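Local coordinates for Serine/threonine-protein kinase Tel1 (Chaetomium thermophilum, PDB 6SKY), which is an ATP-dependent serine/threonine kinase of the ATM family that probably senses DNA damage and activates checkpoint signalling by phosphorylating proteins at Ser-Gln and Thr-Gln sites, at residues Ile1768-Ser1773 and Gln1814-Glu1819; Val1778-Leu1783 and His1803-Tyr1808. All blocks are in the same frame, centred on the assembly; numbering follows the deposited sequence.

Contact 1: Ile1768-Ser1773 and Gln1814-Glu1819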
ATOM      1  N   ILE A1768     -13.340 -10.862  63.606  1.00 43.98           N
ATOM      2  CA  ILE A1768     -13.778 -11.152  64.968  1.00 43.98           C
ATOM      3  C   ILE A1768     -15.201 -10.660  65.186  1.00 43.98           C
ATOM      4  O   ILE A1768     -16.038 -11.367  65.760  1.00 43.98           O
ATOM      5  CB  ILE A1768     -12.808 -10.533  65.987  1.00 43.98           C
ATOM      6  CG1 ILE A1768     -11.435 -11.180  65.872  1.00 43.98           C
ATOM      7  CG2 ILE A1768     -13.330 -10.720  67.381  1.00 43.98           C
ATOM      8  CD1 ILE A1768     -10.390 -10.511  66.709  1.00 43.98           C
ATOM      9  N   ARG A1769     -15.499  -9.441  64.731  1.00 48.85           N
ATOM     10  CA  ARG A1769     -16.829  -8.874  64.921  1.00 48.85           C
ATOM     11  C   ARG A1769     -17.898  -9.720  64.248  1.00 48.85           C
ATOM     12  O   ARG A1769     -19.005  -9.866  64.774  1.00 48.85           O
ATOM     13  CB  ARG A1769     -16.858  -7.450  64.381  1.00 48.85           C
ATOM     14  CG  ARG A1769     -18.206  -6.789  64.428  1.00 48.85           C
ATOM     15  CD  ARG A1769     -18.488  -6.208  65.791  1.00 48.85           C
ATOM     16  NE  ARG A1769     -18.988  -4.845  65.682  1.00 48.85           N
ATOM     17  CZ  ARG A1769     -20.265  -4.527  65.492  1.00 48.85           C
ATOM     18  NH1 ARG A1769     -20.624  -3.255  65.401  1.00 48.85           N
ATOM     19  NH2 ARG A1769     -21.183  -5.478  65.394  1.00 48.85           N
ATOM     20  N   LEU A1770     -17.584 -10.286  63.081  1.00 45.74           N
ATOM     21  CA  LEU A1770     -18.539 -11.139  62.382  1.00 45.74           C
ATOM     22  C   LEU A1770     -18.671 -12.493  63.060  1.00 45.74           C
ATOM     23  O   LEU A1770     -19.783 -12.982  63.276  1.00 45.74           O
ATOM     24  CB  LEU A1770     -18.117 -11.317  60.926  1.00 45.74           C
ATOM     25  CG  LEU A1770     -18.311 -10.124  60.002  1.00 45.74           C
ATOM     26  CD1 LEU A1770     -17.747 -10.431  58.638  1.00 45.74           C
ATOM     27  CD2 LEU A1770     -19.778  -9.797  59.906  1.00 45.74           C
ATOM     28  N   ALA A1771     -17.545 -13.119  63.401  1.00 47.39           N
ATOM     29  CA  ALA A1771     -17.587 -14.456  63.976  1.00 47.39           C
ATOM     30  C   ALA A1771     -18.238 -14.467  65.350  1.00 47.39           C
ATOM     31  O   ALA A1771     -18.802 -15.488  65.753  1.00 47.39           O
ATOM     32  CB  ALA A1771     -16.179 -15.037  64.057  1.00 47.39           C
ATOM     33  N   LEU A1772     -18.171 -13.357  66.087  1.00 51.05           N
ATOM     34  CA  LEU A1772     -18.817 -13.316  67.392  1.00 51.05           C
ATOM     35  C   LEU A1772     -20.333 -13.291  67.287  1.00 51.05           C
ATOM     36  O   LEU A1772     -21.012 -13.659  68.246  1.00 51.05           O
ATOM     37  CB  LEU A1772     -18.342 -12.101  68.185  1.00 51.05           C
ATOM     38  CG  LEU A1772     -16.937 -12.167  68.780  1.00 51.05           C
ATOM     39  CD1 LEU A1772     -16.612 -10.874  69.484  1.00 51.05           C
ATOM     40  CD2 LEU A1772     -16.800 -13.341  69.724  1.00 51.05           C
ATOM     41  N   SER A1773     -20.874 -12.879  66.148  1.00 54.55           N
ATOM     42  CA  SER A1773     -22.313 -12.753  65.976  1.00 54.55           C
ATOM     43  C   SER A1773     -23.003 -14.072  65.657  1.00 54.55           C
ATOM     44  O   SER A1773     -24.214 -14.070  65.418  1.00 54.55           O
ATOM     45  CB  SER A1773     -22.614 -11.743  64.868  1.00 54.55           C
ATOM     46  OG  SER A1773     -22.123 -12.202  63.624  1.00 54.55           O
ATOM     47  N   GLN A1814     -31.310 -10.796  58.795  1.00 57.37           N
ATOM     48  CA  GLN A1814     -30.063 -10.696  58.043  1.00 57.37           C
ATOM     49  C   GLN A1814     -29.339  -9.422  58.450  1.00 57.37           C
ATOM     50  O   GLN A1814     -29.495  -8.368  57.837  1.00 57.37           O
ATOM     51  CB  GLN A1814     -30.343 -10.739  56.551  1.00 57.37           C
ATOM     52  CG  GLN A1814     -30.831 -12.086  56.097  1.00 57.37           C
ATOM     53  CD  GLN A1814     -31.074 -12.145  54.621  1.00 57.37           C
ATOM     54  OE1 GLN A1814     -31.403 -11.143  53.996  1.00 57.37           O
ATOM     55  NE2 GLN A1814     -30.912 -13.323  54.046  1.00 57.37           N
ATOM     56  N   SER A1815     -28.511  -9.535  59.484  1.00 55.40           N
ATOM     57  CA  SER A1815     -27.820  -8.385  60.048  1.00 55.40           C
ATOM     58  C   SER A1815     -26.485  -8.120  59.367  1.00 55.40           C
ATOM     59  O   SER A1815     -26.194  -6.980  58.990  1.00 55.40           O
ATOM     60  CB  SER A1815     -27.610  -8.598  61.546  1.00 55.40           C
ATOM     61  OG  SER A1815     -26.974  -7.480  62.133  1.00 55.40           O
ATOM     62  N   ALA A1816     -25.658  -9.159  59.217  1.00 50.19           N
ATOM     63  CA  ALA A1816     -24.357  -8.979  58.588  1.00 50.19           C
ATOM     64  C   ALA A1816     -24.493  -8.573  57.134  1.00 50.19           C
ATOM     65  O   ALA A1816     -23.684  -7.787  56.636  1.00 50.19           O
ATOM     66  CB  ALA A1816     -23.531 -10.254  58.699  1.00 50.19           C
ATOM     67  N   LYS A1817     -25.507  -9.085  56.439  1.00 48.32           N
ATOM     68  CA  LYS A1817     -25.723  -8.668  55.062  1.00 48.32           C
ATOM     69  C   LYS A1817     -26.019  -7.181  54.991  1.00 48.32           C
ATOM     70  O   LYS A1817     -25.428  -6.459  54.186  1.00 48.32           O
ATOM     71  CB  LYS A1817     -26.860  -9.462  54.432  1.00 48.32           C
ATOM     72  CG  LYS A1817     -27.225  -8.949  53.062  1.00 48.32           C
ATOM     73  CD  LYS A1817     -28.403  -9.679  52.485  1.00 48.32           C
ATOM     74  CE  LYS A1817     -28.755  -9.123  51.126  1.00 48.32           C
ATOM     75  NZ  LYS A1817     -29.791  -9.942  50.451  1.00 48.32           N
ATOM     76  N   ARG A1818     -26.924  -6.705  55.843  1.00 53.39           N
ATOM     77  CA  ARG A1818     -27.274  -5.291  55.859  1.00 53.39           C
ATOM     78  C   ARG A1818     -26.065  -4.427  56.188  1.00 53.39           C
ATOM     79  O   ARG A1818     -25.792  -3.437  55.502  1.00 53.39           O
ATOM     80  CB  ARG A1818     -28.397  -5.056  56.861  1.00 53.39           C
ATOM     81  CG  ARG A1818     -28.790  -3.610  57.018  1.00 53.39           C
ATOM     82  CD  ARG A1818     -29.758  -3.430  58.168  1.00 53.39           C
ATOM     83  NE  ARG A1818     -29.211  -3.934  59.422  1.00 53.39           N
ATOM     84  CZ  ARG A1818     -28.344  -3.269  60.176  1.00 53.39           C
ATOM     85  NH1 ARG A1818     -27.920  -2.072  59.799  1.00 53.39           N
ATOM     86  NH2 ARG A1818     -27.894  -3.803  61.302  1.00 53.39           N
ATOM     87  N   GLU A1819     -25.312  -4.803  57.222  1.00 54.65           N
ATOM     88  CA  GLU A1819     -24.172  -3.993  57.637  1.00 54.65           C
ATOM     89  C   GLU A1819     -23.093  -3.950  56.563  1.00 54.65           C
ATOM     90  O   GLU A1819     -22.584  -2.876  56.218  1.00 54.65           O
ATOM     91  CB  GLU A1819     -23.602  -4.532  58.943  1.00 54.65           C
ATOM     92  CG  GLU A1819     -24.554  -4.445  60.112  1.00 54.65           C
ATOM     93  CD  GLU A1819     -24.004  -5.116  61.355  1.00 54.65           C
ATOM     94  OE1 GLU A1819     -23.281  -6.124  61.220  1.00 54.65           O
ATOM     95  OE2 GLU A1819     -24.292  -4.630  62.469  1.00 54.65           O
TER
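Two helices of the alpha solenoid, 1762-1771 and 1815-1827, meet where Leu1770, near the end of the first, touches Ala1816, in the opening turn of the second. The CA atoms of these two residues lie 7.3 Å apart, the nearest pair between the segments. One branch of the leucine does the touching: Leu1770 CD2 comes to 4.0 Å from Ala1816 CB. Ala1816 directs its CB toward the opposing helix, whereas the leucine has to swing its branched end across. It does so with a chi1 of -73°, which turns CG to the far side from its own carbonyl carbon.

Only 103 Å² is buried between the segments, so the joint is small. It is one joint between helices of the alpha solenoid, and neighbouring elements complete the packing: Val1802 of helix 1793-1808 packs on Leu1770 and Val1805 of the same helix on Ala1816, while Phe1752, from a loop, lies against Leu1770, Arg1769 and Glu1819.

One turn along from Ala1816, Glu1819 also points across and lies near the guanidinium of Arg1769. Arg1769 NH2 stands 4.4 Å from Glu1819 OE2, with the carboxylate oxygen oblique to the guanidinium plane. That spacing is beyond a salt bridge, so the attraction is probably long-range and modest. The salt bridge of Arg1769 is instead made by NH1 to Glu1750. The same Glu1819 OE2 has a long ion pair with Arg1818 NH2, at 3.9 Å, which leaves this carboxylate oxygen near two guanidinium groups.

Contact 2: Val1778-Leu1783 and His1803-Tyr1808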
ATOM      1  N   VAL A1778     -20.033 -24.008  65.590  1.00 54.30           N
ATOM      2  CA  VAL A1778     -18.864 -24.328  66.392  1.00 54.30           C
ATOM      3  C   VAL A1778     -17.576 -23.955  65.679  1.00 54.30           C
ATOM      4  O   VAL A1778     -16.546 -23.774  66.334  1.00 54.30           O
ATOM      5  CB  VAL A1778     -18.868 -25.816  66.779  1.00 54.30           C
ATOM      6  CG1 VAL A1778     -18.469 -26.656  65.611  1.00 54.30           C
ATOM      7  CG2 VAL A1778     -17.945 -26.064  67.951  1.00 54.30           C
ATOM      8  N   THR A1779     -17.601 -23.812  64.356  1.00 50.91           N
ATOM      9  CA  THR A1779     -16.380 -23.479  63.637  1.00 50.91           C
ATOM     10  C   THR A1779     -16.051 -21.997  63.722  1.00 50.91           C
ATOM     11  O   THR A1779     -14.885 -21.622  63.591  1.00 50.91           O
ATOM     12  CB  THR A1779     -16.494 -23.907  62.178  1.00 50.91           C
ATOM     13  OG1 THR A1779     -17.229 -25.132  62.103  1.00 50.91           O
ATOM     14  CG2 THR A1779     -15.124 -24.134  61.591  1.00 50.91           C
ATOM     15  N   LEU A1780     -17.048 -21.148  63.932  1.00 47.99           N
ATOM     16  CA  LEU A1780     -16.806 -19.726  64.111  1.00 47.99           C
ATOM     17  C   LEU A1780     -16.612 -19.347  65.562  1.00 47.99           C
ATOM     18  O   LEU A1780     -16.152 -18.238  65.844  1.00 47.99           O
ATOM     19  CB  LEU A1780     -17.968 -18.903  63.557  1.00 47.99           C
ATOM     20  CG  LEU A1780     -18.224 -18.825  62.059  1.00 47.99           C
ATOM     21  CD1 LEU A1780     -19.539 -18.139  61.850  1.00 47.99           C
ATOM     22  CD2 LEU A1780     -17.120 -18.069  61.371  1.00 47.99           C
ATOM     23  N   ARG A1781     -16.972 -20.231  66.488  1.00 52.34           N
ATOM     24  CA  ARG A1781     -16.879 -19.903  67.901  1.00 52.34           C
ATOM     25  C   ARG A1781     -15.449 -20.003  68.405  1.00 52.34           C
ATOM     26  O   ARG A1781     -15.069 -19.289  69.337  1.00 52.34           O
ATOM     27  CB  ARG A1781     -17.790 -20.830  68.694  1.00 52.34           C
ATOM     28  CG  ARG A1781     -17.986 -20.447  70.133  1.00 52.34           C
ATOM     29  CD  ARG A1781     -18.423 -21.663  70.903  1.00 52.34           C
ATOM     30  NE  ARG A1781     -19.456 -22.397  70.189  1.00 52.34           N
ATOM     31  CZ  ARG A1781     -19.743 -23.672  70.411  1.00 52.34           C
ATOM     32  NH1 ARG A1781     -19.067 -24.352  71.322  1.00 52.34           N
ATOM     33  NH2 ARG A1781     -20.703 -24.268  69.720  1.00 52.34           N
ATOM     34  N   VAL A1782     -14.643 -20.867  67.797  1.00 46.95           N
ATOM     35  CA  VAL A1782     -13.283 -21.122  68.248  1.00 46.95           C
ATOM     36  C   VAL A1782     -12.305 -20.228  67.502  1.00 46.95           C
ATOM     37  O   VAL A1782     -11.089 -20.355  67.661  1.00 46.95           O
ATOM     38  CB  VAL A1782     -12.921 -22.599  68.048  1.00 46.95           C
ATOM     39  CG1 VAL A1782     -13.983 -23.478  68.642  1.00 46.95           C
ATOM     40  CG2 VAL A1782     -12.774 -22.887  66.585  1.00 46.95           C
ATOM     41  N   LEU A1783     -12.819 -19.333  66.681  1.00 45.38           N
ATOM     42  CA  LEU A1783     -11.962 -18.512  65.837  1.00 45.38           C
ATOM     43  C   LEU A1783     -11.350 -17.294  66.524  1.00 45.38           C
ATOM     44  O   LEU A1783     -10.152 -17.065  66.349  1.00 45.38           O
ATOM     45  CB  LEU A1783     -12.718 -18.058  64.591  1.00 45.38           C
ATOM     46  CG  LEU A1783     -12.623 -18.990  63.385  1.00 45.38           C
ATOM     47  CD1 LEU A1783     -13.165 -18.294  62.171  1.00 45.38           C
ATOM     48  CD2 LEU A1783     -11.202 -19.431  63.146  1.00 45.38           C
ATOM     49  N   HIS A1803     -18.658 -15.915  54.401  1.00 27.09           N
ATOM     50  CA  HIS A1803     -19.629 -16.831  53.825  1.00 27.09           C
ATOM     51  C   HIS A1803     -20.361 -17.618  54.898  1.00 27.09           C
ATOM     52  O   HIS A1803     -21.573 -17.810  54.805  1.00 27.09           O
ATOM     53  CB  HIS A1803     -18.953 -17.780  52.849  1.00 27.09           C
ATOM     54  CG  HIS A1803     -19.851 -18.868  52.356  1.00 27.09           C
ATOM     55  ND1 HIS A1803     -19.519 -20.199  52.432  1.00 27.09           N
ATOM     56  CD2 HIS A1803     -21.076 -18.819  51.792  1.00 27.09           C
ATOM     57  CE1 HIS A1803     -20.500 -20.926  51.934  1.00 27.09           C
ATOM     58  NE2 HIS A1803     -21.457 -20.111  51.538  1.00 27.09           N
ATOM     59  N   LEU A1804     -19.649 -18.100  55.918  1.00 32.80           N
ATOM     60  CA  LEU A1804     -20.306 -18.882  56.960  1.00 32.80           C
ATOM     61  C   LEU A1804     -21.346 -18.056  57.699  1.00 32.80           C
ATOM     62  O   LEU A1804     -22.450 -18.538  57.972  1.00 32.80           O
ATOM     63  CB  LEU A1804     -19.276 -19.434  57.936  1.00 32.80           C
ATOM     64  CG  LEU A1804     -18.538 -20.690  57.499  1.00 32.80           C
ATOM     65  CD1 LEU A1804     -17.403 -20.961  58.432  1.00 32.80           C
ATOM     66  CD2 LEU A1804     -19.478 -21.854  57.499  1.00 32.80           C
ATOM     67  N   VAL A1805     -21.032 -16.799  58.000  1.00 33.57           N
ATOM     68  CA  VAL A1805     -21.996 -15.958  58.698  1.00 33.57           C
ATOM     69  C   VAL A1805     -23.205 -15.671  57.816  1.00 33.57           C
ATOM     70  O   VAL A1805     -24.359 -15.781  58.259  1.00 33.57           O
ATOM     71  CB  VAL A1805     -21.324 -14.661  59.169  1.00 33.57           C
ATOM     72  CG1 VAL A1805     -22.358 -13.697  59.671  1.00 33.57           C
ATOM     73  CG2 VAL A1805     -20.331 -14.971  60.244  1.00 33.57           C
ATOM     74  N   LEU A1806     -22.966 -15.274  56.562  1.00 31.68           N
ATOM     75  CA  LEU A1806     -24.076 -14.941  55.678  1.00 31.68           C
ATOM     76  C   LEU A1806     -24.957 -16.151  55.424  1.00 31.68           C
ATOM     77  O   LEU A1806     -26.179 -16.024  55.329  1.00 31.68           O
ATOM     78  CB  LEU A1806     -23.554 -14.385  54.361  1.00 31.68           C
ATOM     79  CG  LEU A1806     -22.884 -13.020  54.353  1.00 31.68           C
ATOM     80  CD1 LEU A1806     -22.400 -12.718  52.971  1.00 31.68           C
ATOM     81  CD2 LEU A1806     -23.838 -11.968  54.794  1.00 31.68           C
ATOM     82  N   ALA A1807     -24.360 -17.334  55.308  1.00 34.39           N
ATOM     83  CA  ALA A1807     -25.144 -18.535  55.077  1.00 34.39           C
ATOM     84  C   ALA A1807     -25.902 -18.953  56.320  1.00 34.39           C
ATOM     85  O   ALA A1807     -26.996 -19.512  56.215  1.00 34.39           O
ATOM     86  CB  ALA A1807     -24.240 -19.669  54.613  1.00 34.39           C
ATOM     87  N   TYR A1808     -25.336 -18.708  57.501  1.00 45.51           N
ATOM     88  CA  TYR A1808     -26.033 -19.035  58.736  1.00 45.51           C
ATOM     89  C   TYR A1808     -27.277 -18.186  58.900  1.00 45.51           C
ATOM     90  O   TYR A1808     -28.381 -18.712  59.069  1.00 45.51           O
ATOM     91  CB  TYR A1808     -25.103 -18.841  59.924  1.00 45.51           C
ATOM     92  CG  TYR A1808     -25.779 -18.980  61.258  1.00 45.51           C
ATOM     93  CD1 TYR A1808     -26.235 -20.208  61.696  1.00 45.51           C
ATOM     94  CD2 TYR A1808     -25.945 -17.886  62.087  1.00 45.51           C
ATOM     95  CE1 TYR A1808     -26.845 -20.340  62.912  1.00 45.51           C
ATOM     96  CE2 TYR A1808     -26.556 -18.009  63.307  1.00 45.51           C
ATOM     97  CZ  TYR A1808     -27.001 -19.239  63.714  1.00 45.51           C
ATOM     98  OH  TYR A1808     -27.613 -19.372  64.932  1.00 45.51           O
TER
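With CG placed opposite the carbonyl carbon about the CA-CB bond (chi1 -70°), Leu1780 extends its two methyls toward helix 1793-1808, where Leu1804 adopts the same kind of first torsion (chi1 -81°) and points back. The two leucine side chains run alongside one another, pointing opposite ways. Leu1780 CD2 reaches 4.1 Å from Leu1804 CD1, while Leu1780 CD1 lies 4.1 Å from Leu1804 CB. That same CD1 also meets the next residue, with Val1805 CG2 at 3.6 Å. The valine side chain lies roughly perpendicular to that of Leu1780, offering the methyl on the side of its own backbone N.

The closest CA pair, Leu1780 and Leu1804, is 8.0 Å apart, and 151 Å² is buried between the segments. Helix 1778-1781 is short and weakly bonded; Leu1780 is the residue of this helix that touches the other segment, and it is buried. Val1801, about one turn before Val1805 on the same helix, also touches Leu1780, and Leu1674 of helix 1670-1684 packs on Leu1804.

Every atom that meets across the segments is an aliphatic carbon, so packing of methyls and exclusion of water, with no polar bond between the segments, probably account for most of the attraction here.

How the contacts relate
From the N terminus the chain runs through helices 1762-1771, 1778-1781, 1783-1789, 1793-1808 and 1815-1827. Contact 1 closes the outer loop, spanning 40 residues between its segments. Contact 2 is nested inside it and closes a loop of 19 residues. Their centres are about 10 Å apart, and they touch directly. Val1805 joins them: Val1805 CG2, a methyl used in contact 2, also packs 3.7 Å from Leu1770 O and so lies between the two contacts. Between the two earlier helices, Ala1771 CB packs 3.7 Å from Leu1780 O. The nested pair thus ties four helices of this solenoid region together, away from the nucleotide and magnesium sites.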